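Local coordinates for protein acetyltransferase, GNAT family (Listeria monocytogenes str. 4b, PDB 2OH1) that probably transfers an acetyl group from acetyl-coenzyme A to a substrate that remains unidentified, as expected of a GNAT-family acetyltransferase, at residues Leu25-Leu30 against Val67-Thr72; Ala76-Met81 against Ile118-Gln123; Met81-Thr86 against Glu129-Glu134; Gln123-Ala128 against Val156-Gln161. One frame throughout, in Å; residues are numbered along the deposited sequence. Where two conformers were deposited one is given.

Contact 1 (Leu25-Leu30 against Val67-Thr72); sequences LKINDL and VALFET
Ile27 sets helix 24-40, the first long helix of the GNAT fold, on the central beta-sheet by meeting Val67 and Leu69 of strand 67-71. The backbones stay well apart, with 9.1 Å between the CA atoms of Ile27 and Leu69, so the gap is bridged by branched aliphatic side chains. CG1 of Ile27 stands beside the backbone N (chi1 -60°), and the chain runs on from it to CD1 in an extended form. The end methyl CD1 comes to 4.0 Å from CG1 of Val67; these two side chains run antiparallel alongside each other. One bond further back, Ile27 CG1 lies 4.3 Å from Leu69 CD2, so a single isoleucine spans two strand residues that face the same side. Ile58 of helix 58-63 touches both Ile27 and Val67 and extends this buried apolar layer.

At the outer edge the contact turns polar. Lys26 NZ and Glu71 OE2 are 5.0 Å apart, too far for direct pairing, and the other carboxylate oxygen, Glu71 OE1, forms a salt bridge with Arg17. A water closes the gap: it accepts a hydrogen bond from Lys26 NZ at 2.9 Å and donates one to Glu71 OE2 at 2.6 Å.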
loop_
_atom_site.group_PDB
_atom_site.type_symbol
_atom_site.label_atom_id
_atom_site.label_comp_id
_atom_site.label_asym_id
_atom_site.label_seq_id
_atom_site.Cartn_x
_atom_site.Cartn_y
_atom_site.Cartn_z
ATOM N N LEU A 25 7.241 -16.785 3.551
ATOM C CA LEU A 25 7.472 -16.916 5.010
ATOM C C LEU A 25 8.020 -15.609 5.541
ATOM O O LEU A 25 7.622 -15.144 6.628
ATOM C CB LEU A 25 8.377 -18.110 5.348
ATOM C CG LEU A 25 7.628 -19.439 5.353
ATOM C CD1 LEU A 25 8.594 -20.572 5.729
ATOM C CD2 LEU A 25 6.430 -19.442 6.294
ATOM N N LYS A 26 8.834 -14.921 4.763
ATOM C CA LYS A 26 9.353 -13.642 5.133
ATOM C C LYS A 26 8.304 -12.513 5.172
ATOM O O LYS A 26 8.340 -11.651 6.056
ATOM C CB LYS A 26 10.415 -13.259 4.144
ATOM C CG LYS A 26 11.143 -12.001 4.480
ATOM C CD LYS A 26 12.615 -12.046 3.968
ATOM C CE LYS A 26 13.502 -10.880 4.519
ATOM N NZ LYS A 26 14.750 -10.655 3.646
ATOM N N ILE A 27 7.380 -12.498 4.208
ATOM C CA ILE A 27 6.266 -11.581 4.253
ATOM C C ILE A 27 5.371 -11.843 5.467
ATOM O O ILE A 27 4.940 -10.897 6.118
ATOM C CB ILE A 27 5.411 -11.679 2.972
ATOM C CG1 ILE A 27 6.308 -11.328 1.762
ATOM C CG2 ILE A 27 4.168 -10.780 3.106
ATOM C CD1 ILE A 27 5.765 -11.787 0.394
ATOM N N ASN A 28 5.114 -13.114 5.754
ATOM C CA ASN A 28 4.297 -13.554 6.891
ATOM C C ASN A 28 4.901 -13.084 8.226
ATOM O O ASN A 28 4.136 -12.736 9.167
ATOM C CB ASN A 28 4.112 -15.085 6.851
ATOM C CG ASN A 28 3.042 -15.606 7.831
ATOM O OD1 ASN A 28 1.848 -15.260 7.739
ATOM N ND2 ASN A 28 3.465 -16.472 8.753
ATOM N N ASP A 29 6.251 -13.036 8.290
ATOM C CA ASP A 29 6.987 -12.589 9.489
ATOM C C ASP A 29 6.905 -11.099 9.585
ATOM O O ASP A 29 6.641 -10.539 10.671
ATOM C CB ASP A 29 8.438 -12.995 9.483
ATOM C CG ASP A 29 8.657 -14.416 9.940
ATOM O OD1 ASP A 29 7.734 -15.084 10.499
ATOM O OD2 ASP A 29 9.796 -14.889 9.682
ATOM N N LEU A 30 7.037 -10.433 8.451
ATOM C CA LEU A 30 6.883 -9.007 8.369
ATOM C C LEU A 30 5.465 -8.487 8.804
ATOM O O LEU A 30 5.334 -7.455 9.504
ATOM C CB LEU A 30 7.214 -8.507 7.002
ATOM C CG LEU A 30 7.119 -7.009 6.759
ATOM C CD1 LEU A 30 7.954 -6.153 7.763
ATOM C CD2 LEU A 30 7.432 -6.501 5.309
ATOM N N VAL A 67 1.910 -8.148 -4.534
ATOM C CA VAL A 67 2.860 -7.835 -3.499
ATOM C C VAL A 67 4.148 -7.339 -4.100
ATOM O O VAL A 67 4.811 -8.053 -4.868
ATOM C CB VAL A 67 3.166 -9.046 -2.633
ATOM C CG1 VAL A 67 4.082 -8.603 -1.454
ATOM C CG2 VAL A 67 1.923 -9.713 -2.057
ATOM N N ALA A 68 4.554 -6.134 -3.775
ATOM C CA ALA A 68 5.824 -5.562 -4.252
ATOM C C ALA A 68 6.781 -5.464 -3.093
ATOM O O ALA A 68 6.372 -5.032 -2.000
ATOM C CB ALA A 68 5.591 -4.195 -4.844
ATOM N N LEU A 69 8.031 -5.902 -3.282
ATOM C CA LEU A 69 9.054 -5.916 -2.280
ATOM C C LEU A 69 10.132 -4.905 -2.642
ATOM O O LEU A 69 10.529 -4.792 -3.786
ATOM C CB LEU A 69 9.690 -7.306 -2.249
ATOM C CG LEU A 69 8.692 -8.447 -1.947
ATOM C CD1 LEU A 69 9.500 -9.803 -1.912
ATOM C CD2 LEU A 69 7.893 -8.193 -0.694
ATOM N N PHE A 70 10.655 -4.245 -1.621
ATOM C CA PHE A 70 11.630 -3.132 -1.758
ATOM C C PHE A 70 12.806 -3.551 -0.891
ATOM O O PHE A 70 12.655 -3.677 0.334
ATOM C CB PHE A 70 10.984 -1.814 -1.301
ATOM C CG PHE A 70 9.839 -1.434 -2.155
ATOM C CD1 PHE A 70 8.587 -2.003 -1.941
ATOM C CD2 PHE A 70 10.025 -0.563 -3.211
ATOM C CE1 PHE A 70 7.534 -1.693 -2.802
ATOM C CE2 PHE A 70 8.929 -0.251 -4.082
ATOM C CZ PHE A 70 7.711 -0.840 -3.859
ATOM N N GLU A 71 13.934 -3.844 -1.536
ATOM C CA GLU A 71 15.097 -4.427 -0.874
ATOM C C GLU A 71 16.357 -3.566 -1.055
ATOM O O GLU A 71 16.520 -2.915 -2.102
ATOM C CB GLU A 71 15.311 -5.848 -1.395
ATOM C CG GLU A 71 14.185 -6.802 -1.066
ATOM C CD GLU A 71 14.335 -8.151 -1.781
ATOM O OE1 GLU A 71 14.696 -8.184 -2.958
ATOM O OE2 GLU A 71 14.058 -9.186 -1.131
ATOM N N THR A 72 17.293 -3.690 -0.131
ATOM C CA THR A 72 18.615 -3.101 -0.348
ATOM C C THR A 72 19.430 -4.031 -1.244
ATOM O O THR A 72 19.080 -5.196 -1.393
ATOM C CB THR A 72 19.340 -2.888 0.985
ATOM O OG1 THR A 72 19.602 -4.170 1.578
ATOM C CG2 THR A 72 18.483 -2.030 1.951
HETATM O O HOH W 1 13.337 -10.167 1.171
#

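Contact 2 (Ala76-Met81 against Ile118-Gln123); sequences ALAGAM and ISLSKQ. With EDO (1,2-ethanediol), chain G.
A classic beta bulge marks the spot where Leu120 reaches the sheet: Ala78 and Gly79 of strand 77-84 both face Phe70 on the neighbouring strand 67-71, and one methyl of Leu120 rests on the bulged residues. Ala78 departs from extended geometry, its psi of -34° kinking the strand. Leu120 CD2 lies 3.8 Å from Ala78 CB and equally 3.8 Å from Ala78 O, so a single methyl covers both the side chain and the carbonyl oxygen of that residue. It also comes within 4.3 Å of Gly79 N, touching the peptide that links the two bulge residues. Leu120 can reach across because its CG is anti to the backbone N (chi1 -176°), carrying the branch out from the first turn of helix 120-134. Phe14 of strand 12-18 touches both Ala78 and Leu120 and adds an aromatic side to this buried patch.

Polar groups gather at the start of the helix. Ser119, at the N-cap position, makes no capping bond with its side chain; its OG instead shares a hydrogen bond of 2.7 Å with O1 of a 1,2-ethanediol. The extended Lys122 side chain lies along the same diol, with NZ 3.1 Å from its O2. An unidentified ligand is hydrogen-bonded to Ser119 N and Ser121 OG; both molecules probably come from the crystallisation liquor. The backbone N of Ser119 is nevertheless placed consistently with the loop between strand 103-111 and helix 120-134, which in GNAT enzymes generally binds the pyrophosphate of coenzyme A.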
loop_
_atom_site.group_PDB
_atom_site.type_symbol
_atom_site.label_atom_id
_atom_site.label_comp_id
_atom_site.label_asym_id
_atom_site.label_seq_id
_atom_site.Cartn_x
_atom_site.Cartn_y
_atom_site.Cartn_z
ATOM N N ALA A 76 18.383 -6.821 2.287
ATOM C CA ALA A 76 17.481 -6.549 3.419
ATOM C C ALA A 76 16.111 -6.124 2.878
ATOM O O ALA A 76 16.067 -5.391 1.909
ATOM C CB ALA A 76 18.041 -5.452 4.346
ATOM N N LEU A 77 15.050 -6.591 3.484
ATOM C CA LEU A 77 13.715 -6.186 3.090
ATOM C C LEU A 77 13.395 -4.874 3.790
ATOM O O LEU A 77 13.208 -4.829 5.000
ATOM C CB LEU A 77 12.691 -7.236 3.492
ATOM C CG LEU A 77 11.244 -7.018 3.016
ATOM C CD1 LEU A 77 11.148 -6.806 1.513
ATOM C CD2 LEU A 77 10.284 -8.165 3.511
ATOM N N ALA A 78 13.382 -3.787 3.020
ATOM C CA ALA A 78 13.051 -2.442 3.518
ATOM C C ALA A 78 11.587 -2.124 3.595
ATOM O O ALA A 78 11.138 -1.377 4.444
ATOM C CB ALA A 78 13.745 -1.354 2.644
ATOM N N GLY A 79 10.810 -2.656 2.658
ATOM C CA GLY A 79 9.382 -2.431 2.658
ATOM C C GLY A 79 8.650 -3.420 1.788
ATOM O O GLY A 79 9.271 -4.121 0.952
ATOM N N ALA A 80 7.350 -3.512 2.016
ATOM C CA ALA A 80 6.471 -4.321 1.194
ATOM C C ALA A 80 5.161 -3.616 1.046
ATOM O O ALA A 80 4.683 -3.002 2.007
ATOM C CB ALA A 80 6.295 -5.727 1.798
HETATM N N MSE A 81 4.563 -3.761 -0.112
HETATM C CA MSE A 81 3.331 -3.128 -0.440
HETATM C C MSE A 81 2.332 -4.141 -0.992
HETATM O O MSE A 81 2.675 -4.910 -1.893
HETATM C CB MSE A 81 3.594 -2.074 -1.456
HETATM C CG MSE A 81 2.378 -1.341 -1.934
HETATM SE SE MSE A 81 2.700 0.227 -3.020
HETATM C CE MSE A 81 3.583 -0.649 -4.424
ATOM N N ILE A 118 12.375 8.171 5.734
ATOM C CA ILE A 118 13.023 8.609 4.524
ATOM C C ILE A 118 11.948 8.752 3.407
ATOM O O ILE A 118 12.304 8.855 2.241
ATOM C CB ILE A 118 14.224 7.695 4.079
ATOM C CG1 ILE A 118 13.825 6.247 3.820
ATOM C CG2 ILE A 118 15.361 7.765 5.147
ATOM C CD1 ILE A 118 14.962 5.374 3.237
ATOM N N SER A 119 10.675 8.690 3.809
ATOM C CA SER A 119 9.532 8.718 2.856
ATOM C C SER A 119 9.653 7.605 1.820
ATOM O O SER A 119 9.385 7.754 0.606
ATOM C CB SER A 119 9.345 10.108 2.224
ATOM O OG SER A 119 8.970 11.063 3.221
ATOM N N LEU A 120 10.128 6.429 2.258
ATOM C CA LEU A 120 10.144 5.296 1.365
ATOM C C LEU A 120 8.732 4.983 0.807
ATOM O O LEU A 120 8.623 4.576 -0.344
ATOM C CB LEU A 120 10.783 4.086 2.095
ATOM C CG LEU A 120 10.963 2.819 1.256
ATOM C CD1 LEU A 120 11.936 3.055 0.146
ATOM C CD2 LEU A 120 11.403 1.617 2.175
ATOM N N SER A 121 7.695 5.228 1.613
ATOM C CA SER A 121 6.317 4.969 1.184
ATOM C C SER A 121 5.991 5.790 -0.058
ATOM O O SER A 121 5.215 5.329 -0.863
ATOM C CB SER A 121 5.317 5.245 2.325
ATOM O OG SER A 121 5.482 6.555 2.809
ATOM N N LYS A 122 6.547 6.990 -0.197
ATOM C CA LYS A 122 6.253 7.824 -1.376
ATOM C C LYS A 122 6.742 7.109 -2.625
ATOM O O LYS A 122 6.072 7.078 -3.649
ATOM C CB LYS A 122 6.941 9.173 -1.266
ATOM C CG LYS A 122 6.648 10.110 -2.440
ATOM C CD LYS A 122 7.318 11.443 -2.254
ATOM C CE LYS A 122 6.698 12.536 -3.130
ATOM N NZ LYS A 122 7.481 13.800 -3.028
ATOM N N GLN A 123 7.926 6.513 -2.554
ATOM C CA GLN A 123 8.499 5.819 -3.680
ATOM C C GLN A 123 7.811 4.473 -3.920
ATOM O O GLN A 123 7.750 4.006 -5.063
ATOM C CB GLN A 123 10.010 5.600 -3.515
ATOM C CG GLN A 123 10.820 6.850 -3.257
ATOM C CD GLN A 123 10.502 7.967 -4.240
ATOM O OE1 GLN A 123 10.404 7.732 -5.434
ATOM N NE2 GLN A 123 10.314 9.181 -3.727
HETATM C C1 EDO G . 7.243 13.811 1.725
HETATM O O1 EDO G . 8.592 13.390 1.998
HETATM C C2 EDO G . 6.978 13.722 0.223
HETATM O O2 EDO G . 6.278 14.830 -0.361
#

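Contact 3 (Met81-Thr86 against Glu129-Glu134); sequences MIIRKT and EKLGIE
Just past the end of strand 77-84, Lys85 comes nearest the last turns of helix 120-134, with 8.8 Å between its CA and that of Gly132. Side chains alone cross this gap. Leu131 carries the helix side of the contact: a trans first torsion (chi1 177°) places one branch, CD2, against Ile83 CD1 and Lys85 CE. This methyl thus meets two residues two positions apart, Ile83 within the strand and Lys85 just past its end. Ile83, buried in the strand, offers its end methyl, with CD1 4.4 Å from Leu131 CD2. Lys85 starts from a less direct position, but its long chain swings round so that CE lies 4.5 Å from the same Leu131 CD2. The leucine methyl therefore rests against a methyl on one side chain and a methylene on another. Tyr104 of strand 103-111 touches both Lys85 and Leu131, while Leu106 of that strand packs against Ile83.

Lys85 divides its roles along its length. Its carbon chain joins the apolar patch, whereas the ammonium end is taken up by the carbonyl oxygen of Leu64, and its backbone N is bonded to Glu66 OE2. All the spacings between the segments are near the upper limit of van der Waals contact. The chemistry is thus that of a shallow, partly buried apolar touch, held by dispersion and by exclusion of water, with the lysine charge directed to a partner beyond it.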
loop_
_atom_site.group_PDB
_atom_site.type_symbol
_atom_site.label_atom_id
_atom_site.label_comp_id
_atom_site.label_asym_id
_atom_site.label_seq_id
_atom_site.Cartn_x
_atom_site.Cartn_y
_atom_site.Cartn_z
HETATM N N MSE A 81 4.563 -3.761 -0.112
HETATM C CA MSE A 81 3.331 -3.128 -0.440
HETATM C C MSE A 81 2.332 -4.141 -0.992
HETATM O O MSE A 81 2.675 -4.910 -1.893
HETATM C CB MSE A 81 3.594 -2.074 -1.456
HETATM C CG MSE A 81 2.378 -1.341 -1.934
HETATM SE SE MSE A 81 2.700 0.227 -3.020
HETATM C CE MSE A 81 3.583 -0.649 -4.424
ATOM N N ILE A 82 1.119 -4.088 -0.445
ATOM C CA ILE A 82 -0.016 -4.885 -0.851
ATOM C C ILE A 82 -0.920 -4.014 -1.672
ATOM O O ILE A 82 -1.440 -2.945 -1.269
ATOM C CB ILE A 82 -0.764 -5.510 0.359
ATOM C CG1 ILE A 82 0.220 -6.257 1.295
ATOM C CG2 ILE A 82 -1.870 -6.434 -0.178
ATOM C CD1 ILE A 82 1.245 -7.220 0.619
ATOM N N ILE A 83 -1.133 -4.457 -2.874
ATOM C CA ILE A 83 -2.192 -3.826 -3.608
ATOM C C ILE A 83 -3.311 -4.783 -4.007
ATOM O O ILE A 83 -3.222 -6.014 -3.840
ATOM C CB ILE A 83 -1.661 -3.192 -4.804
ATOM C CG1 ILE A 83 -1.415 -4.226 -5.891
ATOM C CG2 ILE A 83 -0.410 -2.383 -4.509
ATOM C CD1 ILE A 83 -0.896 -3.478 -7.162
ATOM N N ARG A 84 -4.349 -4.212 -4.548
ATOM C CA ARG A 84 -5.338 -5.012 -5.201
ATOM C C ARG A 84 -5.435 -4.446 -6.618
ATOM O O ARG A 84 -5.605 -3.223 -6.777
ATOM C CB ARG A 84 -6.670 -4.923 -4.519
ATOM C CG ARG A 84 -6.698 -5.579 -3.164
ATOM C CD ARG A 84 -6.114 -7.043 -3.197
ATOM N NE ARG A 84 -6.692 -7.796 -2.081
ATOM C CZ ARG A 84 -7.889 -8.353 -2.079
ATOM N NH1 ARG A 84 -8.668 -8.332 -3.154
ATOM N NH2 ARG A 84 -8.324 -8.947 -0.992
ATOM N N LYS A 85 -5.266 -5.289 -7.631
ATOM C CA LYS A 85 -5.331 -4.823 -9.025
ATOM C C LYS A 85 -6.752 -4.728 -9.585
ATOM O O LYS A 85 -6.952 -4.216 -10.672
ATOM C CB LYS A 85 -4.454 -5.700 -9.889
ATOM C CG LYS A 85 -2.993 -5.511 -9.649
ATOM C CD LYS A 85 -2.326 -6.311 -10.734
ATOM C CE LYS A 85 -0.995 -6.771 -10.431
ATOM N NZ LYS A 85 -0.662 -7.676 -11.590
ATOM N N THR A 86 -7.721 -5.235 -8.802
ATOM C CA THR A 86 -9.143 -5.096 -8.971
ATOM C C THR A 86 -9.741 -4.846 -7.595
ATOM O O THR A 86 -9.191 -5.317 -6.634
ATOM C CB THR A 86 -9.741 -6.396 -9.607
ATOM O OG1 THR A 86 -9.451 -7.515 -8.773
ATOM C CG2 THR A 86 -9.091 -6.647 -11.001
ATOM N N GLU A 129 2.020 3.624 -9.170
ATOM C CA GLU A 129 1.634 4.592 -10.206
ATOM C C GLU A 129 2.228 4.179 -11.541
ATOM O O GLU A 129 1.514 4.093 -12.541
ATOM C CB GLU A 129 2.063 5.999 -9.845
ATOM C CG GLU A 129 1.399 6.560 -8.576
ATOM C CD GLU A 129 1.986 7.915 -8.163
ATOM O OE1 GLU A 129 2.309 8.723 -9.051
ATOM O OE2 GLU A 129 2.062 8.185 -6.933
ATOM N N LYS A 130 3.524 3.892 -11.547
ATOM C CA LYS A 130 4.228 3.431 -12.776
ATOM C C LYS A 130 3.647 2.137 -13.326
ATOM O O LYS A 130 3.439 2.049 -14.528
ATOM C CB LYS A 130 5.718 3.299 -12.530
ATOM C CG LYS A 130 6.400 4.616 -12.420
ATOM C CD LYS A 130 7.884 4.480 -11.951
ATOM C CE LYS A 130 8.783 5.525 -12.611
ATOM N N LEU A 131 3.325 1.179 -12.473
ATOM C CA LEU A 131 2.707 -0.039 -12.872
ATOM C C LEU A 131 1.319 0.233 -13.518
ATOM O O LEU A 131 0.983 -0.298 -14.569
ATOM C CB LEU A 131 2.583 -1.022 -11.689
ATOM C CG LEU A 131 1.881 -2.328 -11.975
ATOM C CD1 LEU A 131 2.683 -3.120 -13.025
ATOM C CD2 LEU A 131 1.641 -3.159 -10.716
ATOM N N GLY A 132 0.520 1.082 -12.889
ATOM C CA GLY A 132 -0.802 1.378 -13.420
ATOM C C GLY A 132 -0.691 2.052 -14.772
ATOM O O GLY A 132 -1.493 1.773 -15.678
ATOM N N ILE A 133 0.260 2.950 -14.922
ATOM C CA ILE A 133 0.494 3.606 -16.227
ATOM C C ILE A 133 0.866 2.554 -17.290
ATOM O O ILE A 133 0.279 2.514 -18.365
ATOM C CB ILE A 133 1.554 4.736 -16.138
ATOM C CG1 ILE A 133 0.973 5.914 -15.340
ATOM C CG2 ILE A 133 2.063 5.150 -17.542
ATOM C CD1 ILE A 133 2.013 6.951 -14.883
ATOM N N GLU A 134 1.789 1.657 -16.961
ATOM C CA GLU A 134 2.211 0.582 -17.897
ATOM C C GLU A 134 1.015 -0.266 -18.328
ATOM O O GLU A 134 0.949 -0.722 -19.492
ATOM C CB GLU A 134 3.269 -0.291 -17.179
ATOM C CG GLU A 134 3.862 -1.486 -17.925
#

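Contact 4 (Gln123-Ala128 against Val156-Gln161); sequences QMIYFA and VRYGFQ
Ile125 projects from the middle of helix 120-134 toward Tyr158 and Phe160, and its branches part at CB to serve one ring each. From CB, the CG2 methyl ends at the rim of the Phe160 ring, 3.7 Å from CE1 and equally 3.7 Å from CZ; it lies in the plane of that ring, at its edge. The other branch passes through CG1, which stands beside the backbone N (chi1 -66°), to CD1. This tip meets the edge of the Tyr158 ring near its plane, 3.7 Å from CD2 and 4.0 Å from CE2, and the two side chains lie roughly perpendicular. Both rings thus present edges rather than faces to the isoleucine.

Between them lies Gly159, where a Schellman motif with positive phi (95°) ends helix 149-157 and turns the chain so that Phe160 comes round beside Tyr158. The phenol end of Tyr158 is bonded to Ser121, one turn earlier on the isoleucine's own helix. Ile125 therefore sits between two layers: Leu106 of strand 103-111 on the sheet side, and the end of helix 149-157 leading into strand 161-166.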
loop_
_atom_site.group_PDB
_atom_site.type_symbol
_atom_site.label_atom_id
_atom_site.label_comp_id
_atom_site.label_asym_id
_atom_site.label_seq_id
_atom_site.Cartn_x
_atom_site.Cartn_y
_atom_site.Cartn_z
ATOM N N GLN A 123 7.926 6.513 -2.554
ATOM C CA GLN A 123 8.499 5.819 -3.680
ATOM C C GLN A 123 7.811 4.473 -3.920
ATOM O O GLN A 123 7.750 4.006 -5.063
ATOM C CB GLN A 123 10.010 5.600 -3.515
ATOM C CG GLN A 123 10.820 6.850 -3.257
ATOM C CD GLN A 123 10.502 7.967 -4.240
ATOM O OE1 GLN A 123 10.404 7.732 -5.434
ATOM N NE2 GLN A 123 10.314 9.181 -3.727
HETATM N N MSE A 124 7.348 3.813 -2.849
HETATM C CA MSE A 124 6.568 2.586 -2.996
HETATM C C MSE A 124 5.277 2.870 -3.782
HETATM O O MSE A 124 4.938 2.191 -4.746
HETATM C CB MSE A 124 6.284 1.961 -1.645
HETATM C CG MSE A 124 7.565 1.552 -1.007
HETATM SE SE MSE A 124 7.547 1.113 0.860
HETATM C CE MSE A 124 6.463 -0.287 0.586
ATOM N N ILE A 125 4.567 3.931 -3.382
ATOM C CA ILE A 125 3.347 4.305 -4.096
ATOM C C ILE A 125 3.687 4.727 -5.544
ATOM O O ILE A 125 2.967 4.343 -6.470
ATOM C CB ILE A 125 2.665 5.435 -3.359
ATOM C CG1 ILE A 125 2.170 4.933 -2.004
ATOM C CG2 ILE A 125 1.485 6.061 -4.217
ATOM C CD1 ILE A 125 1.667 6.001 -1.103
ATOM N N TYR A 126 4.754 5.472 -5.765
ATOM C CA TYR A 126 5.190 5.859 -7.101
ATOM C C TYR A 126 5.396 4.641 -8.008
ATOM O O TYR A 126 5.098 4.664 -9.225
ATOM C CB TYR A 126 6.467 6.665 -7.012
ATOM C CG TYR A 126 6.941 7.167 -8.360
ATOM C CD1 TYR A 126 6.179 8.076 -9.097
ATOM C CD2 TYR A 126 8.152 6.727 -8.905
ATOM C CE1 TYR A 126 6.608 8.543 -10.333
ATOM C CE2 TYR A 126 8.595 7.192 -10.140
ATOM C CZ TYR A 126 7.815 8.095 -10.847
ATOM O OH TYR A 126 8.240 8.552 -12.090
ATOM N N PHE A 127 5.933 3.558 -7.444
ATOM C CA PHE A 127 6.074 2.334 -8.209
ATOM C C PHE A 127 4.684 1.787 -8.682
ATOM O O PHE A 127 4.529 1.353 -9.821
ATOM C CB PHE A 127 6.878 1.292 -7.393
ATOM C CG PHE A 127 6.973 -0.009 -8.036
ATOM C CD1 PHE A 127 7.914 -0.230 -9.033
ATOM C CD2 PHE A 127 6.083 -1.018 -7.717
ATOM C CE1 PHE A 127 7.980 -1.481 -9.660
ATOM C CE2 PHE A 127 6.159 -2.256 -8.313
ATOM C CZ PHE A 127 7.086 -2.498 -9.282
ATOM N N ALA A 128 3.694 1.842 -7.799
ATOM C CA ALA A 128 2.324 1.417 -8.130
ATOM C C ALA A 128 1.778 2.311 -9.276
ATOM O O ALA A 128 1.080 1.808 -10.170
ATOM C CB ALA A 128 1.396 1.444 -6.878
ATOM N N VAL A 156 -2.237 13.428 0.988
ATOM C CA VAL A 156 -2.393 14.686 0.251
ATOM C C VAL A 156 -1.030 15.191 -0.258
ATOM O O VAL A 156 -0.883 15.605 -1.401
ATOM C CB VAL A 156 -3.122 15.724 1.130
ATOM C CG1 VAL A 156 -3.118 17.157 0.455
ATOM C CG2 VAL A 156 -4.509 15.177 1.509
ATOM N N ARG A 157 -0.034 15.150 0.604
ATOM C CA ARG A 157 1.327 15.581 0.268
ATOM C C ARG A 157 1.872 14.770 -0.908
ATOM O O ARG A 157 2.575 15.313 -1.764
ATOM C CB ARG A 157 2.222 15.393 1.473
ATOM C CG ARG A 157 3.549 16.046 1.339
ATOM C CD ARG A 157 4.192 16.202 2.692
ATOM N NE ARG A 157 4.548 14.906 3.249
ATOM C CZ ARG A 157 4.031 14.383 4.363
ATOM N NH1 ARG A 157 3.128 15.035 5.082
ATOM N NH2 ARG A 157 4.451 13.192 4.770
ATOM N N TYR A 158 1.521 13.492 -0.960
ATOM C CA TYR A 158 1.923 12.608 -2.061
ATOM C C TYR A 158 1.099 12.767 -3.344
ATOM O O TYR A 158 1.293 12.020 -4.301
ATOM C CB TYR A 158 1.876 11.146 -1.624
ATOM C CG TYR A 158 2.871 10.687 -0.561
ATOM C CD1 TYR A 158 3.902 11.490 -0.052
ATOM C CD2 TYR A 158 2.831 9.347 -0.147
ATOM C CE1 TYR A 158 4.797 10.977 0.912
ATOM C CE2 TYR A 158 3.701 8.856 0.780
ATOM C CZ TYR A 158 4.675 9.653 1.300
ATOM O OH TYR A 158 5.564 9.130 2.217
ATOM N N GLY A 159 0.166 13.725 -3.383
ATOM C CA GLY A 159 -0.545 14.065 -4.596
ATOM C C GLY A 159 -1.884 13.392 -4.816
ATOM O O GLY A 159 -2.437 13.509 -5.892
ATOM N N PHE A 160 -2.406 12.706 -3.809
ATOM C CA PHE A 160 -3.717 12.130 -3.919
ATOM C C PHE A 160 -4.791 13.178 -3.722
ATOM O O PHE A 160 -4.622 14.108 -2.947
ATOM C CB PHE A 160 -3.904 11.014 -2.903
ATOM C CG PHE A 160 -3.214 9.763 -3.264
ATOM C CD1 PHE A 160 -1.842 9.608 -3.013
ATOM C CD2 PHE A 160 -3.907 8.747 -3.900
ATOM C CE1 PHE A 160 -1.217 8.423 -3.371
ATOM C CE2 PHE A 160 -3.266 7.572 -4.260
ATOM C CZ PHE A 160 -1.938 7.430 -3.997
ATOM N N GLN A 161 -5.869 13.032 -4.487
ATOM C CA GLN A 161 -7.055 13.890 -4.380
ATOM C C GLN A 161 -8.114 13.268 -3.489
ATOM O O GLN A 161 -8.562 12.145 -3.685
ATOM C CB GLN A 161 -7.672 14.199 -5.751
ATOM C CG GLN A 161 -8.909 15.133 -5.711
ATOM C CD GLN A 161 -8.666 16.473 -5.002
ATOM O OE1 GLN A 161 -9.398 16.843 -4.077
ATOM N NE2 GLN A 161 -7.653 17.195 -5.438
#

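From the N terminus, contact 1 closes a loop of 36 residues, setting helix 24-40 on strand 67-71, on the face of Val67 and Leu69. The chain turns into neighbouring strand 77-84, which supplies one side of contacts 2 and 3, closed across 36 and 42 residues. Helix 120-134 supplies the other side, on the opposite face, where Ala68 and Phe70 point and touch Phe127 and Met124. Start pairs with start and end with end, so the segments alternate and the two contacts, sharing Met81, cross. Contact 4, across 27 residues, joins mid-helix to the end of helix 149-157 and the turn after it; it shares Gln123 with contact 2 and crosses contact 3.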